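Local atomic coordinates of beta-xylosidase (Uncultured organism, PDB entry 4MLG), a protein that probably hydrolyses beta-1,4-xylo-oligosaccharides, releasing xylose from their non-reducing ends, as a calcium-containing beta-propeller glycosidase of family 43. Residues Y150-L159 / R220-H228; A180-L188 / E197-L205. All blocks are in the same frame, centred on the assembly; numbering follows the deposited sequence.

Contact 1. Residues Y150-L159 / R220-H228; sequences YFGGLWGGQL and RFFEASWMH
Leu154 reaches Phe222 through both its backbone and its side chain. Its N gives a hydrogen bond to Phe222 O (2.8 Å, N-H...O 159°), and beyond the backbone CB, CG and CD1 do the touching. CB lies over one face of the Phe222 ring, offset toward the rim and 3.7 Å from CE1, as a CH-pi contact. CG lies near the carbonyl oxygens of Phe221 and Phe222. With CG anti to its own carbonyl carbon (chi1 -72°), the branch CD1 is carried to 3.6 Å from Phe221 O and 3.9 Å from Arg220 NH1, whose guanidinium pairs with Asp242 through NH2. The CE1-CZ edge of Phe222 meets the face of the Trp155 indole in a T-shaped pair, centroids 5.0 Å apart and planes at 85°. Gly152 suits its place because its backbone shape would press a CB on the carbonyl O of Phe151, and Phe221 turns its ring edge to the Gly152 carbonyl. Glu223 CB rests against Gly153 CA. At the other end Met227, its flexible chain bent, lays its CE methyl over the Tyr150 face as a CH-pi contact, 4.0 Å from the centroid, with SD farther off and oblique, a Met-aromatic arrangement; the Tyr150 hydroxyl is bound by Pro254 O. With a single hydrogen bond between the segments, this seam between neighbouring propeller blades is held mainly by apolar and aromatic contact, as befits a largely buried interface.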
ATOM      1  N   TYR A 150       2.357  17.751  -6.513  1.00 53.05           N
ATOM      2  CA  TYR A 150       0.942  17.945  -6.231  1.00 51.50           C
ATOM      3  C   TYR A 150       0.166  16.762  -6.790  1.00 52.13           C
ATOM      4  O   TYR A 150       0.216  16.493  -7.990  1.00 53.83           O
ATOM      5  CB  TYR A 150       0.439  19.254  -6.845  1.00 51.23           C
ATOM      6  CG  TYR A 150       1.177  20.473  -6.341  1.00 53.97           C
ATOM      7  CD1 TYR A 150       0.713  21.186  -5.243  1.00 54.78           C
ATOM      8  CD2 TYR A 150       2.343  20.906  -6.958  1.00 54.69           C
ATOM      9  CE1 TYR A 150       1.388  22.296  -4.777  1.00 55.62           C
ATOM     10  CE2 TYR A 150       3.026  22.014  -6.498  1.00 56.17           C
ATOM     11  CZ  TYR A 150       2.544  22.705  -5.408  1.00 56.65           C
ATOM     12  OH  TYR A 150       3.224  23.810  -4.951  1.00 58.04           O
ATOM     13  N   PHE A 151      -0.539  16.050  -5.919  1.00 50.63           N
ATOM     14  CA  PHE A 151      -1.287  14.875  -6.348  1.00 49.34           C
ATOM     15  C   PHE A 151      -2.658  14.796  -5.689  1.00 49.83           C
ATOM     16  O   PHE A 151      -2.998  15.619  -4.836  1.00 49.23           O
ATOM     17  CB  PHE A 151      -0.490  13.596  -6.077  1.00 47.23           C
ATOM     18  CG  PHE A 151      -0.289  13.300  -4.616  1.00 45.32           C
ATOM     19  CD1 PHE A 151      -1.155  12.454  -3.938  1.00 44.86           C
ATOM     20  CD2 PHE A 151       0.773  13.856  -3.923  1.00 47.06           C
ATOM     21  CE1 PHE A 151      -0.968  12.177  -2.595  1.00 45.38           C
ATOM     22  CE2 PHE A 151       0.965  13.581  -2.582  1.00 47.15           C
ATOM     23  CZ  PHE A 151       0.094  12.740  -1.918  1.00 46.31           C
ATOM     24  N   GLY A 152      -3.437  13.796  -6.093  1.00 49.76           N
ATOM     25  CA  GLY A 152      -4.781  13.605  -5.581  1.00 49.76           C
ATOM     26  C   GLY A 152      -5.787  13.401  -6.698  1.00 52.46           C
ATOM     27  O   GLY A 152      -5.592  13.875  -7.819  1.00 52.55           O
ATOM     28  N   GLY A 153      -6.868  12.691  -6.390  1.00 53.34           N
ATOM     29  CA  GLY A 153      -7.924  12.441  -7.354  1.00 53.78           C
ATOM     30  C   GLY A 153      -9.100  11.713  -6.731  1.00 53.98           C
ATOM     31  O   GLY A 153      -8.931  10.657  -6.127  1.00 53.96           O
ATOM     32  N   LEU A 154     -10.297  12.274  -6.882  1.00 54.84           N
ATOM     33  CA  LEU A 154     -11.497  11.690  -6.285  1.00 54.56           C
ATOM     34  C   LEU A 154     -11.931  10.383  -6.940  1.00 52.66           C
ATOM     35  O   LEU A 154     -11.513  10.061  -8.052  1.00 51.75           O
ATOM     36  CB  LEU A 154     -12.659  12.687  -6.322  1.00 56.42           C
ATOM     37  CG  LEU A 154     -12.571  13.879  -5.371  1.00 58.59           C
ATOM     38  CD1 LEU A 154     -13.857  14.693  -5.410  1.00 58.86           C
ATOM     39  CD2 LEU A 154     -12.265  13.411  -3.956  1.00 58.41           C
ATOM     40  N   TRP A 155     -12.768   9.638  -6.221  1.00 51.87           N
ATOM     41  CA  TRP A 155     -13.419   8.433  -6.735  1.00 50.38           C
ATOM     42  C   TRP A 155     -12.434   7.334  -7.137  1.00 50.24           C
ATOM     43  O   TRP A 155     -11.931   6.602  -6.285  1.00 50.78           O
ATOM     44  CB  TRP A 155     -14.361   8.782  -7.895  1.00 48.26           C
ATOM     45  CG  TRP A 155     -15.454   9.746  -7.516  1.00 47.59           C
ATOM     46  CD1 TRP A 155     -15.688  10.282  -6.280  1.00 47.31           C
ATOM     47  CD2 TRP A 155     -16.460  10.286  -8.382  1.00 48.28           C
ATOM     48  NE1 TRP A 155     -16.774  11.122  -6.326  1.00 47.60           N
ATOM     49  CE2 TRP A 155     -17.267  11.141  -7.604  1.00 48.62           C
ATOM     50  CE3 TRP A 155     -16.758  10.130  -9.739  1.00 48.29           C
ATOM     51  CZ2 TRP A 155     -18.352  11.837  -8.138  1.00 49.01           C
ATOM     52  CZ3 TRP A 155     -17.835  10.822 -10.268  1.00 48.28           C
ATOM     53  CH2 TRP A 155     -18.618  11.664  -9.468  1.00 48.56           C
ATOM     54  N   GLY A 156     -12.167   7.224  -8.433  1.00 49.53           N
ATOM     55  CA  GLY A 156     -11.256   6.214  -8.943  1.00 47.89           C
ATOM     56  C   GLY A 156      -9.826   6.444  -8.496  1.00 46.98           C
ATOM     57  O   GLY A 156      -8.999   5.529  -8.524  1.00 45.58           O
ATOM     58  N   GLY A 157      -9.537   7.673  -8.076  1.00 47.91           N
ATOM     59  CA  GLY A 157      -8.204   8.039  -7.633  1.00 47.46           C
ATOM     60  C   GLY A 157      -7.921   7.666  -6.189  1.00 47.84           C
ATOM     61  O   GLY A 157      -6.807   7.858  -5.702  1.00 48.51           O
ATOM     62  N   GLN A 158      -8.940   7.151  -5.507  1.00 49.30           N
ATOM     63  CA  GLN A 158      -8.799   6.610  -4.155  1.00 51.05           C
ATOM     64  C   GLN A 158      -8.379   7.638  -3.105  1.00 52.83           C
ATOM     65  O   GLN A 158      -7.948   7.267  -2.014  1.00 53.86           O
ATOM     66  CB  GLN A 158      -7.823   5.424  -4.145  1.00 51.37           C
ATOM     67  CG  GLN A 158      -8.187   4.309  -5.111  1.00 51.17           C
ATOM     68  CD  GLN A 158      -7.090   3.270  -5.239  1.00 50.90           C
ATOM     69  OE1 GLN A 158      -5.993   3.440  -4.706  1.00 50.52           O
ATOM     70  NE2 GLN A 158      -7.381   2.186  -5.948  1.00 51.11           N
ATOM     71  N   LEU A 159      -8.513   8.921  -3.428  1.00 52.85           N
ATOM     72  CA  LEU A 159      -8.120   9.983  -2.504  1.00 51.98           C
ATOM     73  C   LEU A 159      -8.997   9.993  -1.256  1.00 52.18           C
ATOM     74  O   LEU A 159      -8.557  10.396  -0.181  1.00 53.18           O
ATOM     75  CB  LEU A 159      -8.171  11.347  -3.197  1.00 52.53           C
ATOM     76  CG  LEU A 159      -7.701  12.577  -2.415  1.00 51.93           C
ATOM     77  CD1 LEU A 159      -6.223  12.473  -2.074  1.00 52.36           C
ATOM     78  CD2 LEU A 159      -7.983  13.848  -3.202  1.00 51.84           C
ATOM     79  N   ARG A 220     -14.992  22.703  -6.459  1.00 53.74           N
ATOM     80  CA  ARG A 220     -14.296  21.704  -5.648  1.00 54.47           C
ATOM     81  C   ARG A 220     -13.273  20.910  -6.459  1.00 54.04           C
ATOM     82  O   ARG A 220     -13.516  20.575  -7.616  1.00 54.73           O
ATOM     83  CB  ARG A 220     -15.319  20.755  -5.009  1.00 55.95           C
ATOM     84  CG  ARG A 220     -14.778  19.391  -4.620  1.00 57.35           C
ATOM     85  CD  ARG A 220     -15.598  18.281  -5.254  1.00 57.37           C
ATOM     86  NE  ARG A 220     -15.575  18.356  -6.712  1.00 57.12           N
ATOM     87  CZ  ARG A 220     -16.224  17.520  -7.515  1.00 57.10           C
ATOM     88  NH1 ARG A 220     -16.954  16.537  -7.006  1.00 57.75           N
ATOM     89  NH2 ARG A 220     -16.145  17.669  -8.829  1.00 56.74           N
ATOM     90  N   PHE A 221     -12.128  20.618  -5.848  1.00 53.84           N
ATOM     91  CA  PHE A 221     -11.089  19.835  -6.506  1.00 52.22           C
ATOM     92  C   PHE A 221     -11.539  18.399  -6.764  1.00 52.57           C
ATOM     93  O   PHE A 221     -12.131  17.760  -5.894  1.00 52.45           O
ATOM     94  CB  PHE A 221      -9.808  19.831  -5.670  1.00 50.45           C
ATOM     95  CG  PHE A 221      -8.719  18.967  -6.240  1.00 49.26           C
ATOM     96  CD1 PHE A 221      -7.906  19.436  -7.261  1.00 48.83           C
ATOM     97  CD2 PHE A 221      -8.505  17.685  -5.757  1.00 48.52           C
ATOM     98  CE1 PHE A 221      -6.903  18.642  -7.793  1.00 47.59           C
ATOM     99  CE2 PHE A 221      -7.504  16.885  -6.283  1.00 47.66           C
ATOM    100  CZ  PHE A 221      -6.701  17.365  -7.302  1.00 47.48           C
ATOM    101  N   PHE A 222     -11.248  17.901  -7.962  1.00 52.35           N
ATOM    102  CA  PHE A 222     -11.541  16.516  -8.311  1.00 52.27           C
ATOM    103  C   PHE A 222     -10.256  15.782  -8.686  1.00 52.21           C
ATOM    104  O   PHE A 222      -9.931  14.755  -8.096  1.00 53.48           O
ATOM    105  CB  PHE A 222     -12.552  16.442  -9.461  1.00 52.68           C
ATOM    106  CG  PHE A 222     -13.084  15.055  -9.720  1.00 51.84           C
ATOM    107  CD1 PHE A 222     -14.223  14.600  -9.071  1.00 51.37           C
ATOM    108  CD2 PHE A 222     -12.447  14.207 -10.612  1.00 51.58           C
ATOM    109  CE1 PHE A 222     -14.713  13.325  -9.306  1.00 51.61           C
ATOM    110  CE2 PHE A 222     -12.930  12.931 -10.853  1.00 51.43           C
ATOM    111  CZ  PHE A 222     -14.064  12.489 -10.199  1.00 51.62           C
ATOM    112  N   GLU A 223      -9.529  16.318  -9.665  1.00 51.14           N
ATOM    113  CA  GLU A 223      -8.287  15.705 -10.133  1.00 50.69           C
ATOM    114  C   GLU A 223      -7.495  16.662 -11.022  1.00 50.37           C
ATOM    115  O   GLU A 223      -7.827  17.842 -11.126  1.00 51.37           O
ATOM    116  CB  GLU A 223      -8.580  14.420 -10.912  1.00 51.74           C
ATOM    117  CG  GLU A 223      -9.323  14.655 -12.218  1.00 52.62           C
ATOM    118  CD  GLU A 223      -9.513  13.388 -13.024  1.00 52.78           C
ATOM    119  OE1 GLU A 223      -9.305  12.289 -12.468  1.00 53.71           O
ATOM    120  OE2 GLU A 223      -9.869  13.494 -14.217  1.00 52.64           O
ATOM    121  N   ALA A 224      -6.447  16.134 -11.654  1.00 49.66           N
ATOM    122  CA  ALA A 224      -5.626  16.878 -12.614  1.00 50.93           C
ATOM    123  C   ALA A 224      -4.940  18.114 -12.032  1.00 52.06           C
ATOM    124  O   ALA A 224      -5.096  19.216 -12.554  1.00 53.52           O
ATOM    125  CB  ALA A 224      -6.444  17.253 -13.849  1.00 50.89           C
ATOM    126  N   SER A 225      -4.174  17.925 -10.962  1.00 51.80           N
ATOM    127  CA  SER A 225      -3.429  19.024 -10.354  1.00 50.67           C
ATOM    128  C   SER A 225      -2.365  19.571 -11.299  1.00 50.63           C
ATOM    129  O   SER A 225      -1.672  18.810 -11.972  1.00 51.33           O
ATOM    130  CB  SER A 225      -2.770  18.573  -9.047  1.00 49.87           C
ATOM    131  OG  SER A 225      -3.727  18.382  -8.022  1.00 50.46           O
ATOM    132  N   TRP A 226      -2.243  20.894 -11.347  1.00 51.09           N
ATOM    133  CA  TRP A 226      -1.176  21.536 -12.111  1.00 51.32           C
ATOM    134  C   TRP A 226      -0.805  22.883 -11.498  1.00 53.13           C
ATOM    135  O   TRP A 226      -1.663  23.592 -10.974  1.00 54.13           O
ATOM    136  CB  TRP A 226      -1.572  21.709 -13.579  1.00 48.95           C
ATOM    137  CG  TRP A 226      -0.446  22.208 -14.434  1.00 48.32           C
ATOM    138  CD1 TRP A 226      -0.192  23.502 -14.782  1.00 50.00           C
ATOM    139  CD2 TRP A 226       0.585  21.419 -15.039  1.00 47.91           C
ATOM    140  NE1 TRP A 226       0.933  23.568 -15.571  1.00 50.41           N
ATOM    141  CE2 TRP A 226       1.429  22.302 -15.744  1.00 49.11           C
ATOM    142  CE3 TRP A 226       0.878  20.051 -15.056  1.00 47.23           C
ATOM    143  CZ2 TRP A 226       2.542  21.862 -16.456  1.00 48.95           C
ATOM    144  CZ3 TRP A 226       1.983  19.616 -15.765  1.00 47.94           C
ATOM    145  CH2 TRP A 226       2.802  20.519 -16.455  1.00 49.10           C
ATOM    146  N   MET A 227       0.477  23.230 -11.571  1.00 53.99           N
ATOM    147  CA  MET A 227       0.980  24.457 -10.965  1.00 55.22           C
ATOM    148  C   MET A 227       1.941  25.173 -11.904  1.00 56.49           C
ATOM    149  O   MET A 227       2.872  24.562 -12.429  1.00 57.08           O
ATOM    150  CB  MET A 227       1.698  24.138  -9.653  1.00 55.51           C
ATOM    151  CG  MET A 227       2.269  25.353  -8.941  1.00 57.45           C
ATOM    152  SD  MET A 227       1.009  26.327  -8.096  1.00 58.06           S
ATOM    153  CE  MET A 227       0.445  25.148  -6.872  1.00 45.46           C
ATOM    154  N   HIS A 228       1.714  26.465 -12.117  1.00 56.82           N
ATOM    155  CA  HIS A 228       2.652  27.279 -12.884  1.00 58.33           C
ATOM    156  C   HIS A 228       2.800  28.681 -12.296  1.00 61.20           C
ATOM    157  O   HIS A 228       2.109  29.042 -11.344  1.00 61.92           O
ATOM    158  CB  HIS A 228       2.273  27.330 -14.370  1.00 57.64           C
ATOM    159  CG  HIS A 228       1.133  28.249 -14.681  1.00 57.12           C
ATOM    160  ND1 HIS A 228      -0.170  27.811 -14.787  1.00 56.03           N
ATOM    161  CD2 HIS A 228       1.103  29.578 -14.933  1.00 58.74           C
ATOM    162  CE1 HIS A 228      -0.953  28.832 -15.082  1.00 57.10           C
ATOM    163  NE2 HIS A 228      -0.207  29.917 -15.174  1.00 58.66           N
TER

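Contact 2. Residues A180-L188 / E197-L205; sequences ALCPKVVRL and EEPRDLMIL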
ATOM      1  N   ALA A 180     -14.781  20.081   1.365  1.00 57.78           N
ATOM      2  CA  ALA A 180     -14.359  19.103   0.370  1.00 55.83           C
ATOM      3  C   ALA A 180     -12.915  18.681   0.596  1.00 56.08           C
ATOM      4  O   ALA A 180     -12.137  19.408   1.215  1.00 58.01           O
ATOM      5  CB  ALA A 180     -14.527  19.667  -1.027  1.00 55.64           C
ATOM      6  N   LEU A 181     -12.561  17.503   0.094  1.00 53.96           N
ATOM      7  CA  LEU A 181     -11.188  17.023   0.179  1.00 51.17           C
ATOM      8  C   LEU A 181     -10.255  17.934  -0.610  1.00 49.80           C
ATOM      9  O   LEU A 181     -10.617  18.442  -1.671  1.00 48.41           O
ATOM     10  CB  LEU A 181     -11.081  15.587  -0.336  1.00 49.98           C
ATOM     11  CG  LEU A 181     -11.719  14.503   0.531  1.00 49.20           C
ATOM     12  CD1 LEU A 181     -11.460  13.131  -0.064  1.00 47.38           C
ATOM     13  CD2 LEU A 181     -11.188  14.579   1.952  1.00 48.97           C
ATOM     14  N   CYS A 182      -9.056  18.140  -0.081  1.00 50.00           N
ATOM     15  CA  CYS A 182      -8.071  18.994  -0.728  1.00 50.17           C
ATOM     16  C   CYS A 182      -7.067  18.151  -1.496  1.00 48.82           C
ATOM     17  O   CYS A 182      -6.814  17.001  -1.136  1.00 49.49           O
ATOM     18  CB  CYS A 182      -7.334  19.838   0.315  1.00 51.82           C
ATOM     19  SG  CYS A 182      -8.402  20.787   1.419  1.00 66.14           S
ATOM     20  N   PRO A 183      -6.489  18.718  -2.566  1.00 47.95           N
ATOM     21  CA  PRO A 183      -5.357  18.059  -3.221  1.00 46.93           C
ATOM     22  C   PRO A 183      -4.158  18.064  -2.279  1.00 47.61           C
ATOM     23  O   PRO A 183      -4.127  18.859  -1.340  1.00 50.03           O
ATOM     24  CB  PRO A 183      -5.089  18.951  -4.438  1.00 47.13           C
ATOM     25  CG  PRO A 183      -5.646  20.281  -4.063  1.00 47.91           C
ATOM     26  CD  PRO A 183      -6.854  19.981  -3.231  1.00 48.65           C
ATOM     27  N   LYS A 184      -3.188  17.189  -2.515  1.00 45.12           N
ATOM     28  CA  LYS A 184      -2.057  17.066  -1.607  1.00 44.99           C
ATOM     29  C   LYS A 184      -0.788  17.681  -2.178  1.00 46.86           C
ATOM     30  O   LYS A 184      -0.575  17.679  -3.390  1.00 48.79           O
ATOM     31  CB  LYS A 184      -1.817  15.599  -1.250  1.00 44.83           C
ATOM     32  CG  LYS A 184      -2.957  14.955  -0.479  1.00 43.95           C
ATOM     33  CD  LYS A 184      -3.160  15.641   0.861  1.00 43.55           C
ATOM     34  CE  LYS A 184      -4.319  15.029   1.629  1.00 42.40           C
ATOM     35  NZ  LYS A 184      -4.498  15.680   2.956  1.00 42.34           N
ATOM     36  N   VAL A 185       0.048  18.208  -1.290  1.00 46.85           N
ATOM     37  CA  VAL A 185       1.332  18.782  -1.672  1.00 46.42           C
ATOM     38  C   VAL A 185       2.437  18.195  -0.794  1.00 47.00           C
ATOM     39  O   VAL A 185       2.266  18.047   0.416  1.00 48.68           O
ATOM     40  CB  VAL A 185       1.321  20.324  -1.557  1.00 47.02           C
ATOM     41  CG1 VAL A 185       0.792  20.760  -0.197  1.00 46.97           C
ATOM     42  CG2 VAL A 185       2.708  20.897  -1.810  1.00 47.94           C
ATOM     43  N   VAL A 186       3.560  17.842  -1.409  1.00 46.03           N
ATOM     44  CA  VAL A 186       4.688  17.297  -0.666  1.00 47.89           C
ATOM     45  C   VAL A 186       6.013  17.682  -1.325  1.00 49.27           C
ATOM     46  O   VAL A 186       6.131  17.686  -2.552  1.00 48.81           O
ATOM     47  CB  VAL A 186       4.574  15.757  -0.504  1.00 44.84           C
ATOM     48  CG1 VAL A 186       4.559  15.066  -1.859  1.00 40.20           C
ATOM     49  CG2 VAL A 186       5.699  15.220   0.371  1.00 41.40           C
ATOM     50  N   ARG A 187       6.997  18.035  -0.505  1.00 50.73           N
ATOM     51  CA  ARG A 187       8.314  18.391  -1.014  1.00 52.78           C
ATOM     52  C   ARG A 187       9.157  17.139  -1.235  1.00 55.93           C
ATOM     53  O   ARG A 187       9.220  16.262  -0.374  1.00 57.22           O
ATOM     54  CB  ARG A 187       9.025  19.353  -0.059  1.00 51.80           C
ATOM     55  CG  ARG A 187      10.396  19.810  -0.539  1.00 53.11           C
ATOM     56  CD  ARG A 187      11.020  20.831   0.406  1.00 53.94           C
ATOM     57  NE  ARG A 187      11.236  20.292   1.746  1.00 53.25           N
ATOM     58  CZ  ARG A 187      12.351  19.681   2.137  1.00 53.87           C
ATOM     59  NH1 ARG A 187      13.359  19.525   1.288  1.00 54.39           N
ATOM     60  NH2 ARG A 187      12.458  19.224   3.377  1.00 53.58           N
ATOM     61  N   LEU A 188       9.794  17.057  -2.398  1.00 56.61           N
ATOM     62  CA  LEU A 188      10.668  15.937  -2.717  1.00 57.09           C
ATOM     63  C   LEU A 188      12.095  16.231  -2.269  1.00 59.36           C
ATOM     64  O   LEU A 188      12.554  17.371  -2.347  1.00 60.03           O
ATOM     65  CB  LEU A 188      10.646  15.655  -4.219  1.00 56.11           C
ATOM     66  CG  LEU A 188       9.328  15.159  -4.810  1.00 54.74           C
ATOM     67  CD1 LEU A 188       9.376  15.197  -6.327  1.00 54.65           C
ATOM     68  CD2 LEU A 188       9.026  13.751  -4.320  1.00 53.82           C
ATOM     69  N   GLU A 197       9.231  15.068   3.217  1.00 64.22           N
ATOM     70  CA  GLU A 197       8.369  15.351   4.356  1.00 65.39           C
ATOM     71  C   GLU A 197       7.036  14.636   4.184  1.00 62.56           C
ATOM     72  O   GLU A 197       6.842  13.892   3.224  1.00 60.96           O
ATOM     73  CB  GLU A 197       8.122  16.855   4.468  1.00 67.97           C
ATOM     74  CG  GLU A 197       7.393  17.434   3.264  1.00 68.49           C
ATOM     75  CD  GLU A 197       7.089  18.909   3.411  1.00 70.56           C
ATOM     76  OE1 GLU A 197       7.505  19.504   4.428  1.00 72.94           O
ATOM     77  OE2 GLU A 197       6.432  19.473   2.509  1.00 70.33           O
ATOM     78  N   GLU A 198       6.118  14.866   5.117  1.00 63.15           N
ATOM     79  CA  GLU A 198       4.773  14.323   5.000  1.00 64.04           C
ATOM     80  C   GLU A 198       3.905  15.242   4.150  1.00 62.90           C
ATOM     81  O   GLU A 198       3.924  16.459   4.333  1.00 64.53           O
ATOM     82  CB  GLU A 198       4.132  14.140   6.377  1.00 67.34           C
ATOM     83  CG  GLU A 198       4.770  13.066   7.240  1.00 70.06           C
ATOM     84  CD  GLU A 198       3.864  12.625   8.373  1.00 72.80           C
ATOM     85  OE1 GLU A 198       2.690  12.295   8.102  1.00 73.14           O
ATOM     86  OE2 GLU A 198       4.324  12.615   9.534  1.00 74.78           O
ATOM     87  N   PRO A 199       3.147  14.660   3.211  1.00 60.26           N
ATOM     88  CA  PRO A 199       2.205  15.422   2.384  1.00 58.98           C
ATOM     89  C   PRO A 199       1.156  16.121   3.241  1.00 58.08           C
ATOM     90  O   PRO A 199       0.863  15.669   4.348  1.00 58.92           O
ATOM     91  CB  PRO A 199       1.546  14.341   1.524  1.00 58.14           C
ATOM     92  CG  PRO A 199       2.551  13.241   1.467  1.00 59.03           C
ATOM     93  CD  PRO A 199       3.213  13.243   2.812  1.00 60.03           C
ATOM     94  N   ARG A 200       0.601  17.215   2.733  1.00 56.35           N
ATOM     95  CA  ARG A 200      -0.395  17.977   3.474  1.00 57.21           C
ATOM     96  C   ARG A 200      -1.437  18.584   2.542  1.00 55.82           C
ATOM     97  O   ARG A 200      -1.236  18.648   1.329  1.00 54.81           O
ATOM     98  CB  ARG A 200       0.278  19.069   4.310  1.00 59.92           C
ATOM     99  CG  ARG A 200       1.348  19.852   3.566  1.00 60.97           C
ATOM    100  CD  ARG A 200       2.048  20.843   4.483  1.00 64.30           C
ATOM    101  NE  ARG A 200       3.501  20.724   4.407  1.00 67.27           N
ATOM    102  CZ  ARG A 200       4.352  21.514   5.052  1.00 71.54           C
ATOM    103  NH1 ARG A 200       3.898  22.492   5.824  1.00 74.24           N
ATOM    104  NH2 ARG A 200       5.659  21.331   4.923  1.00 72.76           N
ATOM    105  N   ASP A 201      -2.553  19.020   3.117  1.00 55.87           N
ATOM    106  CA  ASP A 201      -3.623  19.637   2.344  1.00 55.15           C
ATOM    107  C   ASP A 201      -3.160  20.914   1.653  1.00 54.60           C
ATOM    108  O   ASP A 201      -2.567  21.793   2.283  1.00 55.74           O
ATOM    109  CB  ASP A 201      -4.825  19.954   3.242  1.00 57.21           C
ATOM    110  CG  ASP A 201      -5.600  18.716   3.644  1.00 59.11           C
ATOM    111  OD1 ASP A 201      -5.611  17.740   2.865  1.00 59.60           O
ATOM    112  OD2 ASP A 201      -6.206  18.719   4.736  1.00 60.43           O
ATOM    113  N   LEU A 202      -3.423  21.004   0.353  1.00 52.32           N
ATOM    114  CA  LEU A 202      -3.286  22.263  -0.363  1.00 50.87           C
ATOM    115  C   LEU A 202      -4.652  22.925  -0.354  1.00 49.92           C
ATOM    116  O   LEU A 202      -5.474  22.679  -1.237  1.00 49.21           O
ATOM    117  CB  LEU A 202      -2.828  22.040  -1.802  1.00 49.02           C
ATOM    118  CG  LEU A 202      -2.533  23.334  -2.568  1.00 48.44           C
ATOM    119  CD1 LEU A 202      -1.206  23.935  -2.116  1.00 48.42           C
ATOM    120  CD2 LEU A 202      -2.546  23.109  -4.071  1.00 46.91           C
ATOM    121  N   MET A 203      -4.895  23.753   0.657  1.00 49.48           N
ATOM    122  CA  MET A 203      -6.210  24.344   0.863  1.00 48.81           C
ATOM    123  C   MET A 203      -6.648  25.225  -0.304  1.00 50.39           C
ATOM    124  O   MET A 203      -5.953  26.169  -0.678  1.00 51.55           O
ATOM    125  CB  MET A 203      -6.235  25.148   2.164  1.00 46.65           C
ATOM    126  CG  MET A 203      -5.779  24.359   3.380  1.00 45.08           C
ATOM    127  SD  MET A 203      -5.725  25.354   4.882  1.00 76.06           S
ATOM    128  CE  MET A 203      -7.468  25.631   5.174  1.00 65.17           C
ATOM    129  N   ILE A 204      -7.798  24.896  -0.884  1.00 50.60           N
ATOM    130  CA  ILE A 204      -8.414  25.750  -1.889  1.00 51.37           C
ATOM    131  C   ILE A 204      -9.609  26.458  -1.256  1.00 53.49           C
ATOM    132  O   ILE A 204     -10.504  25.811  -0.709  1.00 52.54           O
ATOM    133  CB  ILE A 204      -8.851  24.952  -3.132  1.00 48.85           C
ATOM    134  CG1 ILE A 204      -7.697  24.083  -3.633  1.00 47.51           C
ATOM    135  CG2 ILE A 204      -9.316  25.893  -4.231  1.00 49.68           C
ATOM    136  CD1 ILE A 204      -8.016  23.305  -4.885  1.00 47.20           C
ATOM    137  N   LEU A 205      -9.617  27.786  -1.323  1.00 56.57           N
ATOM    138  CA  LEU A 205     -10.584  28.581  -0.571  1.00 58.61           C
ATOM    139  C   LEU A 205     -11.586  29.345  -1.433  1.00 62.06           C
ATOM    140  O   LEU A 205     -11.476  29.384  -2.658  1.00 60.41           O
ATOM    141  CB  LEU A 205      -9.853  29.571   0.338  1.00 57.56           C
ATOM    142  CG  LEU A 205      -8.794  29.005   1.281  1.00 56.20           C
ATOM    143  CD1 LEU A 205      -8.202  30.113   2.137  1.00 57.90           C
ATOM    144  CD2 LEU A 205      -9.383  27.908   2.149  1.00 55.18           C
TER
HETATM  145  O   HOH W   1      -8.468  17.155   2.593  1.00 49.58           O
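Val185 and Arg200 form an antiparallel hydrogen-bonded pair: Val185 N binds Arg200 O at 2.9 Å, and Arg200 N returns a 3.0 Å bond to Val185 O. Further along, Leu202 N meets Pro183 O at 2.8 Å, nearly straight (169°); proline can serve here because only its carbonyl is needed. Among charged groups, Lys184 and Asp201 lie side by side across a non-hydrogen-bonded pair, the long lysine bending at chi2 (-63°) to bring NZ to OD1 in a salt bridge whose modelled length is too short to trust. A water also joins Asp201 OD1 to Cys182 N. Near the connecting loop, Arg200 NH2 forms a salt bridge that reaches both oxygens of Glu197 (2.6 Å to OE1), on the syn side but tilted out of the carboxylate plane. Glu197 OE2 also hydrogen-bonds Tyr255 OH, and takes a weak bond from Arg187 N. Of the apolar contacts, the rigid Pro199 ring packs against Val186 CB (CG at 3.8 Å), Val185 CG1 touches Leu202 CB, and Pro183 CD meets Ile204 CD1 at 3.9 Å, where Phe236 also packs. Such a pairing is a beta hairpin, here formed by the last two strands of a four-stranded antiparallel propeller blade, as in family 43 hydrolases.

Overall arrangement
The two contacts have centres about 10 Å apart and touch directly. Along the chain, contact 2 is nested inside the loop closed by contact 1, in the order 150-159, 180-188, 197-205, 220-228. Strands 147-151 and 184-188 are sheet neighbours, joined by a probable hydrogen bond from Lys184 N to Phe151 O, while Phe221 packs on Pro183 and Arg220 on Ala180. Contact 2 thus completes the outer part of one blade, and contact 1 links that blade to strand 223-230, which begins the next. Contact 1 lies deeper, with the side chain of Ser225 about 7 Å from the calcium ion. One contact is within a blade and the other lies between blades.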